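Local coordinates for protein beta-lactamase (Klebsiella pneumoniae, PDB 6KBY) that probably hydrolyses the amide bond of beta-lactam antibiotics as a class C serine beta-lactamase, and is held here with adenosine monophosphate in its active-site pocket, at residues His191-Lys196 with Ser234-Arg239; Val218-Glu221 with Ala227-Ile230. All blocks are in the same frame, centred on the assembly; numbering follows the deposited sequence.

Contact 1 of 2, residues His191-Lys196 with Ser234-Arg239; sequences HHSYLK and SSDLLR
The edge strand 193-194 of the small three-stranded antiparallel sheet is tied to the first turn of helix 234-244 by one buried carboxylate, that of Asp236. Its OD2 accepts two bonds across the contact. Ser193 OG donates to Asp236 OD2 over 2.7 Å, meeting the anti lone pair of that oxygen. The second donor, His192 N, stands 2.8 Å from Asp236 OD2 on the syn side, 21° out of the carboxylate plane; the N-H...O angle is 141°, so the bond is not straight. Together the two bonds probably fix the carboxylate's rotation and stabilise its negative charge. Ser193 turns its hydroxyl anti to its own carbonyl carbon (chi1 -61°), which brings Ser193 OG within 3.3 Å of Asp236 CB as well. Thr232, on the central strand 231-232 of the same small sheet, is also hydrogen-bonded to Ser193 OG, so this hydroxyl joins strand and helix start at a single point. The other carboxylate oxygen is served by a water, which donates to Asp236 OD1 over 2.7 Å and accepts from His191 N at 2.9 Å. His192 ND1 lies 3.0 Å from the same water, whose bonds therefore extend the carboxylate's hold to both histidines.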
loop_
_atom_site.group_PDB
_atom_site.type_symbol
_atom_site.label_atom_id
_atom_site.label_comp_id
_atom_site.label_asym_id
_atom_site.label_seq_id
_atom_site.Cartn_x
_atom_site.Cartn_y
_atom_site.Cartn_z
ATOM N N HIS A 191 6.219 -5.965 -14.241
ATOM C CA HIS A 191 7.600 -6.023 -14.700
ATOM C C HIS A 191 8.343 -4.710 -14.543
ATOM O O HIS A 191 9.566 -4.688 -14.716
ATOM C CB HIS A 191 7.653 -6.502 -16.154
ATOM C CG HIS A 191 6.972 -7.817 -16.372
ATOM N ND1 HIS A 191 7.394 -8.979 -15.766
ATOM C CD2 HIS A 191 5.889 -8.148 -17.111
ATOM C CE1 HIS A 191 6.605 -9.973 -16.130
ATOM N NE2 HIS A 191 5.683 -9.496 -16.947
ATOM N N HIS A 192 7.649 -3.631 -14.203
ATOM C CA HIS A 192 8.269 -2.335 -13.961
ATOM C C HIS A 192 7.989 -1.862 -12.542
ATOM O O HIS A 192 7.657 -0.702 -12.284
ATOM C CB HIS A 192 7.893 -1.346 -15.056
ATOM C CG HIS A 192 8.315 -1.820 -16.411
ATOM N ND1 HIS A 192 7.520 -2.626 -17.197
ATOM C CD2 HIS A 192 9.481 -1.670 -17.082
ATOM C CE1 HIS A 192 8.163 -2.916 -18.316
ATOM N NE2 HIS A 192 9.356 -2.351 -18.270
ATOM N N SER A 193 8.135 -2.799 -11.615
ATOM C CA SER A 193 7.982 -2.580 -10.189
ATOM C C SER A 193 9.203 -3.181 -9.513
ATOM O O SER A 193 9.613 -4.298 -9.854
ATOM C CB SER A 193 6.719 -3.278 -9.685
ATOM O OG SER A 193 5.568 -2.759 -10.328
ATOM N N TYR A 194 9.793 -2.442 -8.573
ATOM C CA TYR A 194 11.090 -2.826 -8.037
ATOM C C TYR A 194 11.211 -2.412 -6.583
ATOM O O TYR A 194 10.638 -1.408 -6.151
ATOM C CB TYR A 194 12.224 -2.113 -8.780
ATOM C CG TYR A 194 12.137 -2.203 -10.279
ATOM C CD1 TYR A 194 12.583 -3.329 -10.953
ATOM C CD2 TYR A 194 11.611 -1.156 -11.024
ATOM C CE1 TYR A 194 12.504 -3.410 -12.335
ATOM C CE2 TYR A 194 11.530 -1.227 -12.402
ATOM C CZ TYR A 194 11.977 -2.353 -13.047
ATOM O OH TYR A 194 11.893 -2.407 -14.417
ATOM N N LEU A 195 12.007 -3.179 -5.843
ATOM C CA LEU A 195 12.596 -2.687 -4.604
ATOM C C LEU A 195 13.919 -1.978 -4.856
ATOM O O LEU A 195 14.240 -1.018 -4.152
ATOM C CB LEU A 195 12.809 -3.836 -3.616
ATOM C CG LEU A 195 11.524 -4.493 -3.117
ATOM C CD1 LEU A 195 11.829 -5.774 -2.361
ATOM C CD2 LEU A 195 10.732 -3.532 -2.247
ATOM N N LYS A 196 14.689 -2.438 -5.842
ATOM C CA LYS A 196 15.931 -1.804 -6.283
ATOM C C LYS A 196 15.795 -1.521 -7.773
ATOM O O LYS A 196 15.737 -2.457 -8.577
ATOM C CB LYS A 196 17.118 -2.743 -6.065
ATOM C CG LYS A 196 17.606 -2.905 -4.642
ATOM C CD LYS A 196 18.773 -3.891 -4.601
ATOM C CE LYS A 196 19.335 -4.061 -3.198
ATOM N NZ LYS A 196 20.148 -5.306 -3.075
ATOM N N SER A 234 2.306 3.788 -12.566
ATOM C CA SER A 234 0.860 3.760 -12.387
ATOM C C SER A 234 0.224 2.608 -13.155
ATOM O O SER A 234 -0.765 2.028 -12.696
ATOM C CB SER A 234 0.251 5.092 -12.813
ATOM O OG SER A 234 0.455 5.310 -14.195
ATOM N N SER A 235 0.791 2.239 -14.307
ATOM C CA SER A 235 0.247 1.120 -15.071
ATOM C C SER A 235 0.420 -0.204 -14.337
ATOM O O SER A 235 -0.497 -1.035 -14.322
ATOM C CB SER A 235 0.903 1.071 -16.447
ATOM O OG SER A 235 0.522 2.196 -17.222
ATOM N N ASP A 236 1.592 -0.429 -13.739
ATOM C CA ASP A 236 1.771 -1.646 -12.951
ATOM C C ASP A 236 0.826 -1.674 -11.758
ATOM O O ASP A 236 0.264 -2.723 -11.428
ATOM C CB ASP A 236 3.216 -1.789 -12.470
ATOM C CG ASP A 236 4.087 -2.584 -13.430
ATOM O OD1 ASP A 236 3.728 -2.720 -14.622
ATOM O OD2 ASP A 236 5.158 -3.060 -12.986
ATOM N N LEU A 237 0.655 -0.537 -11.081
ATOM C CA LEU A 237 -0.269 -0.525 -9.954
ATOM C C LEU A 237 -1.712 -0.687 -10.398
ATOM O O LEU A 237 -2.512 -1.275 -9.667
ATOM C CB LEU A 237 -0.104 0.735 -9.117
ATOM C CG LEU A 237 1.124 0.739 -8.217
ATOM C CD1 LEU A 237 1.250 2.091 -7.526
ATOM C CD2 LEU A 237 1.078 -0.389 -7.187
ATOM N N LEU A 238 -2.072 -0.186 -11.580
ATOM C CA LEU A 238 -3.427 -0.445 -12.053
ATOM C C LEU A 238 -3.630 -1.930 -12.321
ATOM O O LEU A 238 -4.706 -2.475 -12.049
ATOM C CB LEU A 238 -3.751 0.394 -13.286
ATOM C CG LEU A 238 -5.244 0.468 -13.633
ATOM C CD1 LEU A 238 -6.026 1.199 -12.544
ATOM C CD2 LEU A 238 -5.453 1.128 -14.987
ATOM N N ARG A 239 -2.603 -2.607 -12.840
ATOM C CA ARG A 239 -2.688 -4.056 -12.992
ATOM C C ARG A 239 -2.882 -4.735 -11.638
ATOM O O ARG A 239 -3.693 -5.657 -11.501
ATOM C CB ARG A 239 -1.433 -4.579 -13.691
ATOM C CG ARG A 239 -1.479 -6.067 -13.955
ATOM C CD ARG A 239 -0.312 -6.576 -14.792
ATOM N NE ARG A 239 -0.344 -8.032 -14.824
ATOM C CZ ARG A 239 -1.044 -8.744 -15.701
ATOM N NH1 ARG A 239 -1.758 -8.137 -16.643
ATOM N NH2 ARG A 239 -1.032 -10.070 -15.637
HETATM O O HOH W 1 5.137 -4.226 -16.345
#

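Contact 2 of 2, residues Val218-Glu221 with Ala227-Ile230; sequences VNME and AYGI. With AMP (adenosine monophosphate), chain B.
In the pocket that holds adenosine monophosphate, the ring of Tyr228 has Met220 on one side and the ligand with Val218 on the other. Its hydroxyl is met by Glu221 N, which donates to Tyr228 OH over 3.2 Å at 152°, approaching the ring at its edge, near its plane. Chi1 of Tyr228 is 55°, which sets CG between the backbone N and the carbonyl carbon and directs the ring toward the loop residues Val218-Glu221. The Met220 side chain, bent at its second and third torsions, makes a Met-aromatic contact, with Met220 SD 4.9 Å from the Tyr228 ring centroid in an oblique position. The methyl carries the closer packing: Met220 CE is 3.6 Å from Tyr228 CE1 and 3.5 Å from Gly229 CA, where the glycine has no side chain to block it. On the opposite side of the ring plane, Val218 CG2 adds an apolar contact to Tyr228 CD1 at 4.0 Å. The nucleotide approaches obliquely from this same side, its ribose nearest the base of the side chain, where AMP O3' is 3.3 Å from Tyr228 CB; toward the adenine, Tyr228 CE2 lies 3.8 Å from AMP N7. Glu221, an observed ligand-binding residue, points its carboxylate at the adenine, although Glu221 OE1 remains 3.8 Å from AMP N1.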
loop_
_atom_site.group_PDB
_atom_site.type_symbol
_atom_site.label_atom_id
_atom_site.label_comp_id
_atom_site.label_asym_id
_atom_site.label_seq_id
_atom_site.Cartn_x
_atom_site.Cartn_y
_atom_site.Cartn_z
ATOM N N VAL A 218 14.192 7.946 -1.564
ATOM C CA VAL A 218 14.067 7.337 -0.247
ATOM C C VAL A 218 15.310 6.524 0.096
ATOM O O VAL A 218 15.885 5.832 -0.754
ATOM C CB VAL A 218 12.783 6.491 -0.171
ATOM C CG1 VAL A 218 12.817 5.348 -1.177
ATOM C CG2 VAL A 218 12.562 5.966 1.237
ATOM N N ASN A 219 15.727 6.606 1.359
ATOM C CA ASN A 219 16.864 5.844 1.862
ATOM C C ASN A 219 16.346 4.541 2.452
ATOM O O ASN A 219 15.502 4.557 3.354
ATOM C CB ASN A 219 17.611 6.640 2.931
ATOM C CG ASN A 219 18.876 5.948 3.390
ATOM O OD1 ASN A 219 19.568 5.307 2.597
ATOM N ND2 ASN A 219 19.183 6.064 4.678
ATOM N N MET A 220 16.844 3.421 1.944
ATOM C CA MET A 220 16.354 2.110 2.339
ATOM C C MET A 220 17.162 1.586 3.520
ATOM O O MET A 220 18.372 1.360 3.401
ATOM C CB MET A 220 16.455 1.148 1.158
ATOM C CG MET A 220 15.613 1.559 -0.036
ATOM S SD MET A 220 13.875 1.844 0.394
ATOM C CE MET A 220 13.485 0.330 1.254
ATOM N N GLU A 221 16.493 1.375 4.648
ATOM C CA GLU A 221 17.112 0.905 5.879
ATOM C C GLU A 221 16.510 -0.448 6.278
ATOM O O GLU A 221 15.740 -1.049 5.524
ATOM C CB GLU A 221 17.005 1.988 6.951
ATOM C CG GLU A 221 17.695 3.286 6.540
ATOM C CD GLU A 221 17.706 4.320 7.644
ATOM O OE1 GLU A 221 16.654 4.520 8.287
ATOM O OE2 GLU A 221 18.774 4.926 7.876
ATOM N N ALA A 227 8.185 -2.280 4.411
ATOM C CA ALA A 227 7.314 -1.199 4.850
ATOM C C ALA A 227 7.154 -0.085 3.830
ATOM O O ALA A 227 6.091 0.545 3.790
ATOM C CB ALA A 227 7.820 -0.614 6.171
ATOM N N TYR A 228 8.183 0.178 3.012
ATOM C CA TYR A 228 8.129 1.381 2.174
ATOM C C TYR A 228 9.009 1.313 0.928
ATOM O O TYR A 228 9.271 2.372 0.354
ATOM C CB TYR A 228 8.488 2.637 3.003
ATOM C CG TYR A 228 9.832 2.549 3.723
ATOM C CD1 TYR A 228 11.039 2.735 3.042
ATOM C CD2 TYR A 228 9.894 2.260 5.082
ATOM C CE1 TYR A 228 12.276 2.637 3.700
ATOM C CE2 TYR A 228 11.124 2.169 5.750
ATOM C CZ TYR A 228 12.316 2.348 5.052
ATOM O OH TYR A 228 13.544 2.242 5.689
ATOM N N GLY A 229 9.439 0.145 0.462
ATOM C CA GLY A 229 10.480 0.092 -0.551
ATOM C C GLY A 229 10.088 0.123 -2.019
ATOM O O GLY A 229 10.985 0.258 -2.855
ATOM N N ILE A 230 8.811 0.009 -2.380
ATOM C CA ILE A 230 8.442 -0.203 -3.781
ATOM C C ILE A 230 8.558 1.088 -4.588
ATOM O O ILE A 230 8.087 2.154 -4.163
ATOM C CB ILE A 230 7.027 -0.795 -3.887
ATOM C CG1 ILE A 230 6.978 -2.210 -3.295
ATOM C CG2 ILE A 230 6.535 -0.776 -5.329
ATOM C CD1 ILE A 230 7.588 -3.292 -4.173
HETATM P P AMP B . 3.509 4.979 4.810
HETATM O O1P AMP B . 3.753 5.681 3.510
HETATM O O2P AMP B . 2.275 5.332 5.598
HETATM O "O5'" AMP B . 4.796 5.087 5.735
HETATM C "C5'" AMP B . 6.084 4.810 5.206
HETATM C "C4'" AMP B . 6.912 6.062 5.066
HETATM O "O4'" AMP B . 7.265 6.570 6.381
HETATM C "C3'" AMP B . 8.249 5.881 4.361
HETATM O "O3'" AMP B . 8.138 5.900 2.950
HETATM C "C2'" AMP B . 9.092 7.009 4.935
HETATM O "O2'" AMP B . 8.759 8.249 4.324
HETATM C "C1'" AMP B . 8.599 7.036 6.380
HETATM N N9 AMP B . 9.394 6.143 7.243
HETATM C C8 AMP B . 8.955 4.999 7.815
HETATM N N7 AMP B . 9.934 4.413 8.554
HETATM C C5 AMP B . 11.029 5.194 8.451
HETATM C C6 AMP B . 12.409 5.158 8.981
HETATM N N6 AMP B . 12.820 4.145 9.779
HETATM N N1 AMP B . 13.244 6.166 8.635
HETATM C C2 AMP B . 12.845 7.177 7.838
HETATM N N3 AMP B . 11.603 7.273 7.322
HETATM C C4 AMP B . 10.668 6.330 7.589
#

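Contact 2 lies within the chain segment that contact 1 brackets, and their centres are 15 Å apart. They meet through apolar packing: Leu195 CD2 is 3.7 Å from both Ile230 CD1 and Gly229 C. Immediately after Ile230 comes strand 231-232, which bonds to strand 193-194 through Tyr194 and Lys231 and then leads into the helix carrying Asp236. The second segments of the two contacts are thus joined by strand 231-232, but only contact 2 reaches the ligand. There the Tyr228 side chain lies about 5 Å from that of Ser71, the covalent binding residue, and about 8 Å from that of Tyr156, whereas contact 1 lies away from the ligand pocket.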